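Local structure of dehalogenase-like hydrolase (Ralstonia solanacearum, 3UMB) at residues R41-Q44 with I45-T48; H60-F64 with W65-V69. The protein probably catalyses the hydrolytic dehalogenation of small (S)-2-haloalkanoic acids, giving the corresponding (R)-2-hydroxyalkanoic acids and a halide ion. All coordinates share one frame; numbering follows the deposited sequence.

In the fold
Interaction 1 lies wholly within helix 33-54, whereas interaction 2 spans a loop and the first turn of helix 64-78, the next helix in the chain. Their centres are about 10 Å apart, and the two helices pack together where Tyr47 meets Val67. Interaction 1 is largely buried and rich in charge: two aspartates and an arginine gather beside a magnesium ion at the contact with the second subunit. Interaction 2 is only partly buried. Its chemistry is that of a helix start, with backbone bonds, a hydroxyl closing the first turn and aliphatic contacts. It too touches the second subunit, through Lys62 and His60 on the loop side.

Interaction 1 of 2, residues R41-Q44 with I45-T48. With MG (magnesium ion), chain H.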
loop_
_atom_site.group_PDB
_atom_site.type_symbol
_atom_site.label_atom_id
_atom_site.label_comp_id
_atom_site.label_asym_id
_atom_site.label_seq_id
_atom_site.Cartn_x
_atom_site.Cartn_y
_atom_site.Cartn_z
ATOM N N ARG A 41 -8.282 -0.632 -8.207
ATOM C CA ARG A 41 -7.939 -1.644 -7.203
ATOM C C ARG A 41 -6.671 -1.242 -6.439
ATOM O O ARG A 41 -6.645 -1.301 -5.211
ATOM C CB ARG A 41 -7.795 -3.020 -7.859
ATOM C CG ARG A 41 -7.407 -4.190 -6.922
ATOM C CD ARG A 41 -8.419 -4.424 -5.748
ATOM N NE ARG A 41 -7.961 -5.510 -4.864
ATOM C CZ ARG A 41 -8.434 -5.744 -3.630
ATOM N NH1 ARG A 41 -9.396 -4.974 -3.098
ATOM N NH2 ARG A 41 -7.934 -6.745 -2.904
ATOM N N ASP A 42 -5.647 -0.801 -7.165
ATOM C CA ASP A 42 -4.437 -0.265 -6.551
ATOM C C ASP A 42 -4.766 0.797 -5.515
ATOM O O ASP A 42 -4.361 0.692 -4.364
ATOM C CB ASP A 42 -3.511 0.369 -7.591
ATOM C CG ASP A 42 -2.146 0.835 -6.997
ATOM O OD1 ASP A 42 -1.332 -0.053 -6.593
ATOM O OD2 ASP A 42 -1.887 2.083 -6.956
ATOM N N ARG A 43 -5.469 1.840 -5.921
ATOM C CA ARG A 43 -5.728 2.955 -4.983
ATOM C C ARG A 43 -6.693 2.561 -3.879
ATOM O O ARG A 43 -6.572 3.035 -2.760
ATOM C CB ARG A 43 -6.141 4.259 -5.692
ATOM C CG ARG A 43 -4.957 4.888 -6.447
ATOM C CD ARG A 43 -3.846 5.260 -5.468
ATOM N NE ARG A 43 -3.111 6.458 -5.866
ATOM C CZ ARG A 43 -2.020 6.461 -6.653
ATOM N NH1 ARG A 43 -1.380 7.599 -6.932
ATOM N NH2 ARG A 43 -1.539 5.338 -7.187
ATOM N N GLN A 44 -7.605 1.625 -4.167
ATOM C CA GLN A 44 -8.535 1.178 -3.126
ATOM C C GLN A 44 -7.758 0.580 -1.954
ATOM O O GLN A 44 -7.928 0.966 -0.813
ATOM C CB GLN A 44 -9.573 0.218 -3.713
ATOM C CG GLN A 44 -10.459 -0.476 -2.725
ATOM C CD GLN A 44 -11.186 -1.659 -3.348
ATOM O OE1 GLN A 44 -10.549 -2.535 -3.926
ATOM N NE2 GLN A 44 -12.537 -1.650 -3.289
ATOM N N ILE A 45 -6.844 -0.308 -2.275
ATOM C CA ILE A 45 -6.017 -0.923 -1.297
ATOM C C ILE A 45 -5.000 0.060 -0.718
ATOM O O ILE A 45 -4.838 0.118 0.466
ATOM C CB ILE A 45 -5.435 -2.203 -1.865
ATOM C CG1 ILE A 45 -6.556 -3.226 -2.000
ATOM C CG2 ILE A 45 -4.367 -2.796 -0.943
ATOM C CD1 ILE A 45 -7.230 -3.598 -0.611
ATOM N N ASP A 46 -4.353 0.863 -1.542
ATOM C CA ASP A 46 -3.427 1.839 -1.039
ATOM C C ASP A 46 -4.092 2.684 0.033
ATOM O O ASP A 46 -3.480 2.938 1.068
ATOM C CB ASP A 46 -2.968 2.765 -2.148
ATOM C CG ASP A 46 -1.978 2.115 -3.071
ATOM O OD1 ASP A 46 -1.594 0.947 -2.775
ATOM O OD2 ASP A 46 -1.629 2.786 -4.089
ATOM N N TYR A 47 -5.333 3.140 -0.228
ATOM C CA TYR A 47 -6.037 4.026 0.687
ATOM C C TYR A 47 -6.389 3.356 2.000
ATOM O O TYR A 47 -6.301 3.994 3.029
ATOM C CB TYR A 47 -7.281 4.661 0.046
ATOM C CG TYR A 47 -7.013 5.709 -1.049
ATOM C CD1 TYR A 47 -5.715 6.215 -1.310
ATOM C CD2 TYR A 47 -8.054 6.247 -1.788
ATOM C CE1 TYR A 47 -5.480 7.186 -2.335
ATOM C CE2 TYR A 47 -7.827 7.223 -2.811
ATOM C CZ TYR A 47 -6.550 7.688 -3.056
ATOM O OH TYR A 47 -6.358 8.650 -4.026
ATOM N N THR A 48 -6.738 2.074 1.998
ATOM C CA THR A 48 -7.021 1.386 3.287
ATOM C C THR A 48 -5.748 1.315 4.146
ATOM O O THR A 48 -5.798 1.530 5.333
ATOM C CB THR A 48 -7.536 -0.035 3.077
ATOM O OG1 THR A 48 -6.543 -0.808 2.427
ATOM C CG2 THR A 48 -8.837 -0.059 2.254
HETATM MG MG MG H . 0.167 -0.212 -4.850
HETATM O O HOH W 1 0.528 1.753 -6.120
HETATM O O HOH W 2 -0.110 -2.280 -5.967
#
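The Arg41 guanidinium has Ile45 CG1 over the centre of one face, 3.5 Å above its plane; at its edge, in plane, NH1 donates to Gln44 OE1 (2.8 Å), approaching from above the amide carbonyl plane. The Tyr47 ring has the backbone C of Arg43 over one face, toward the rim. Arg41 bends at chi2 (59°), bringing its head over the isoleucine one turn on. Gln44 NE2 bonds Thr68 and Tyr95. The carboxylates of Asp42 and Asp46 are turned 79° apart, their OD2 atoms 3.0 Å from each other. Asp42 OD1 binds magnesium at 2.3 Å, alongside two waters and Asp42 of the second subunit; Asp46 of the same site holds OD1 farther off, 3.0 Å from the ion. Asp42 OD2 lies at the edge of the Arg43 guanidinium, in its plane, and takes a salt bridge from NH2 (3.3 Å), while Arg43 CD passes 4.0 Å from Tyr47 CE1. Glu206 of the second subunit makes a salt bridge to Arg43 NH1 and hydrogen-bonds Tyr47 OH. Magnesium and Arg43 probably offset the repulsion between the carboxylates and keep them ionised. With Asp42 of both subunits on one ion, this helix surface is a metal-bridged part of the dimer interface.

Interaction 2 of 2, residues H60-F64 with W65-V69; sequences HYKPF and WDVTV
Lys62 and Asp66 meet through their aliphatic parts, the lysine chain crossing the aspartate at about a right angle with CE 3.6 Å from Asp66 CB. Asp66 also sets OD2 against the Pro63 ring, 3.2 Å from CG and nearly as close to CB and CD. On the next residue, Val67 CG2 rests 3.4 Å from Lys62 O, and the backbone N of Val67 bonds Pro63 O (3.0 Å, N-H...O 164°). With Pro63 at the N-cap, this is an i to i+4 bond at the start of helix 64-78. One step along, Phe64 O accepts two donors from Thr68: the hydroxyl OG1 at 2.7 Å and, weakly, the backbone N. A chi1 of -68° puts OG1 beside its own backbone N, from where it folds back to that carbonyl and also sits over the centre of one face of the Phe64 ring, 4.1 Å above the plane.

Beyond this shell, Gln44 of helix 33-54 donates to Thr68 OG1 and packs on Phe64, while Met128 of helix 126-134 touches the Phe64 side chain. Lys62 NZ makes salt bridges to Asp70 and to Asp209 of the second subunit, past Asp66, and Tyr154 OH bonds Lys62 O. Proline, having no N-H, leaves this N-cap without the backbone donor of a capping box. Asp66 on the first turn would probably suit the positive end of the helix dipole, and the hydroxyl of Thr68, both donor and acceptor, links the helix start to the neighbouring helix.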
loop_
_atom_site.group_PDB
_atom_site.type_symbol
_atom_site.label_atom_id
_atom_site.label_comp_id
_atom_site.label_asym_id
_atom_site.label_seq_id
_atom_site.Cartn_x
_atom_site.Cartn_y
_atom_site.Cartn_z
ATOM N N HIS A 60 -8.228 7.493 11.246
ATOM C CA HIS A 60 -8.516 7.868 9.867
ATOM C C HIS A 60 -9.333 6.831 9.149
ATOM O O HIS A 60 -9.354 6.806 7.943
ATOM C CB HIS A 60 -7.228 8.229 9.116
ATOM C CG HIS A 60 -6.492 9.364 9.742
ATOM N ND1 HIS A 60 -6.963 10.663 9.723
ATOM C CD2 HIS A 60 -5.329 9.400 10.435
ATOM C CE1 HIS A 60 -6.120 11.446 10.375
ATOM N NE2 HIS A 60 -5.109 10.708 10.803
ATOM N N TYR A 61 -10.090 6.046 9.887
ATOM C CA TYR A 61 -10.902 5.021 9.308
ATOM C C TYR A 61 -12.046 5.629 8.500
ATOM O O TYR A 61 -12.601 6.635 8.844
ATOM C CB TYR A 61 -11.475 4.090 10.396
ATOM C CG TYR A 61 -12.412 3.034 9.834
ATOM C CD1 TYR A 61 -11.912 1.899 9.203
ATOM C CD2 TYR A 61 -13.808 3.196 9.884
ATOM C CE1 TYR A 61 -12.740 0.974 8.646
ATOM C CE2 TYR A 61 -14.675 2.215 9.352
ATOM C CZ TYR A 61 -14.141 1.131 8.721
ATOM O OH TYR A 61 -14.975 0.169 8.165
ATOM N N LYS A 62 -12.414 4.941 7.437
ATOM C CA LYS A 62 -13.593 5.229 6.673
ATOM C C LYS A 62 -14.025 3.900 6.077
ATOM O O LYS A 62 -13.155 3.090 5.694
ATOM C CB LYS A 62 -13.212 6.226 5.593
ATOM C CG LYS A 62 -14.279 6.675 4.656
ATOM C CD LYS A 62 -13.601 7.607 3.572
ATOM C CE LYS A 62 -14.579 8.510 2.813
ATOM N NZ LYS A 62 -13.961 9.821 2.442
ATOM N N PRO A 63 -15.351 3.654 5.997
ATOM C CA PRO A 63 -15.772 2.310 5.552
ATOM C C PRO A 63 -15.365 2.041 4.122
ATOM O O PRO A 63 -15.234 2.976 3.342
ATOM C CB PRO A 63 -17.321 2.293 5.714
ATOM C CG PRO A 63 -17.697 3.565 6.416
ATOM C CD PRO A 63 -16.481 4.526 6.395
ATOM N N PHE A 64 -15.183 0.766 3.813
ATOM C CA PHE A 64 -14.580 0.292 2.590
ATOM C C PHE A 64 -15.314 0.789 1.358
ATOM O O PHE A 64 -14.700 0.938 0.284
ATOM C CB PHE A 64 -14.586 -1.223 2.600
ATOM C CG PHE A 64 -13.683 -1.883 1.564
ATOM C CD1 PHE A 64 -12.332 -1.527 1.434
ATOM C CD2 PHE A 64 -14.162 -2.875 0.738
ATOM C CE1 PHE A 64 -11.514 -2.158 0.538
ATOM C CE2 PHE A 64 -13.319 -3.502 -0.225
ATOM C CZ PHE A 64 -12.001 -3.155 -0.286
ATOM N N TRP A 65 -16.613 1.023 1.522
ATOM C CA TRP A 65 -17.482 1.470 0.462
ATOM C C TRP A 65 -17.065 2.828 0.041
ATOM O O TRP A 65 -16.830 3.083 -1.137
ATOM C CB TRP A 65 -18.939 1.551 0.944
ATOM C CG TRP A 65 -19.873 2.151 -0.109
ATOM C CD1 TRP A 65 -20.265 3.465 -0.221
ATOM C CD2 TRP A 65 -20.513 1.454 -1.178
ATOM N NE1 TRP A 65 -21.103 3.621 -1.300
ATOM C CE2 TRP A 65 -21.272 2.395 -1.899
ATOM C CE3 TRP A 65 -20.536 0.119 -1.583
ATOM C CZ2 TRP A 65 -22.037 2.040 -3.005
ATOM C CZ3 TRP A 65 -21.273 -0.232 -2.691
ATOM C CH2 TRP A 65 -22.039 0.724 -3.379
ATOM N N ASP A 66 -16.980 3.697 1.024
ATOM C CA ASP A 66 -16.622 5.081 0.780
ATOM C C ASP A 66 -15.164 5.205 0.309
ATOM O O ASP A 66 -14.840 6.100 -0.501
ATOM C CB ASP A 66 -16.898 5.923 2.034
ATOM C CG ASP A 66 -18.312 5.652 2.638
ATOM O OD1 ASP A 66 -19.322 6.179 2.134
ATOM O OD2 ASP A 66 -18.415 4.893 3.600
ATOM N N VAL A 67 -14.282 4.335 0.825
ATOM C CA VAL A 67 -12.910 4.266 0.323
ATOM C C VAL A 67 -12.915 3.835 -1.143
ATOM O O VAL A 67 -12.053 4.261 -1.905
ATOM C CB VAL A 67 -11.969 3.322 1.169
ATOM C CG1 VAL A 67 -10.611 3.095 0.441
ATOM C CG2 VAL A 67 -11.776 3.888 2.653
ATOM N N THR A 68 -13.871 2.973 -1.532
ATOM C CA THR A 68 -13.911 2.438 -2.896
ATOM C C THR A 68 -14.379 3.574 -3.858
ATOM O O THR A 68 -13.923 3.697 -4.965
ATOM C CB THR A 68 -14.750 1.147 -2.974
ATOM O OG1 THR A 68 -14.087 0.100 -2.262
ATOM C CG2 THR A 68 -14.974 0.690 -4.412
ATOM N N VAL A 69 -15.271 4.421 -3.395
ATOM C CA VAL A 69 -15.723 5.583 -4.165
ATOM C C VAL A 69 -14.532 6.541 -4.357
ATOM O O VAL A 69 -14.188 6.866 -5.482
ATOM C CB VAL A 69 -16.933 6.237 -3.434
ATOM C CG1 VAL A 69 -17.280 7.608 -4.004
ATOM C CG2 VAL A 69 -18.152 5.266 -3.476
#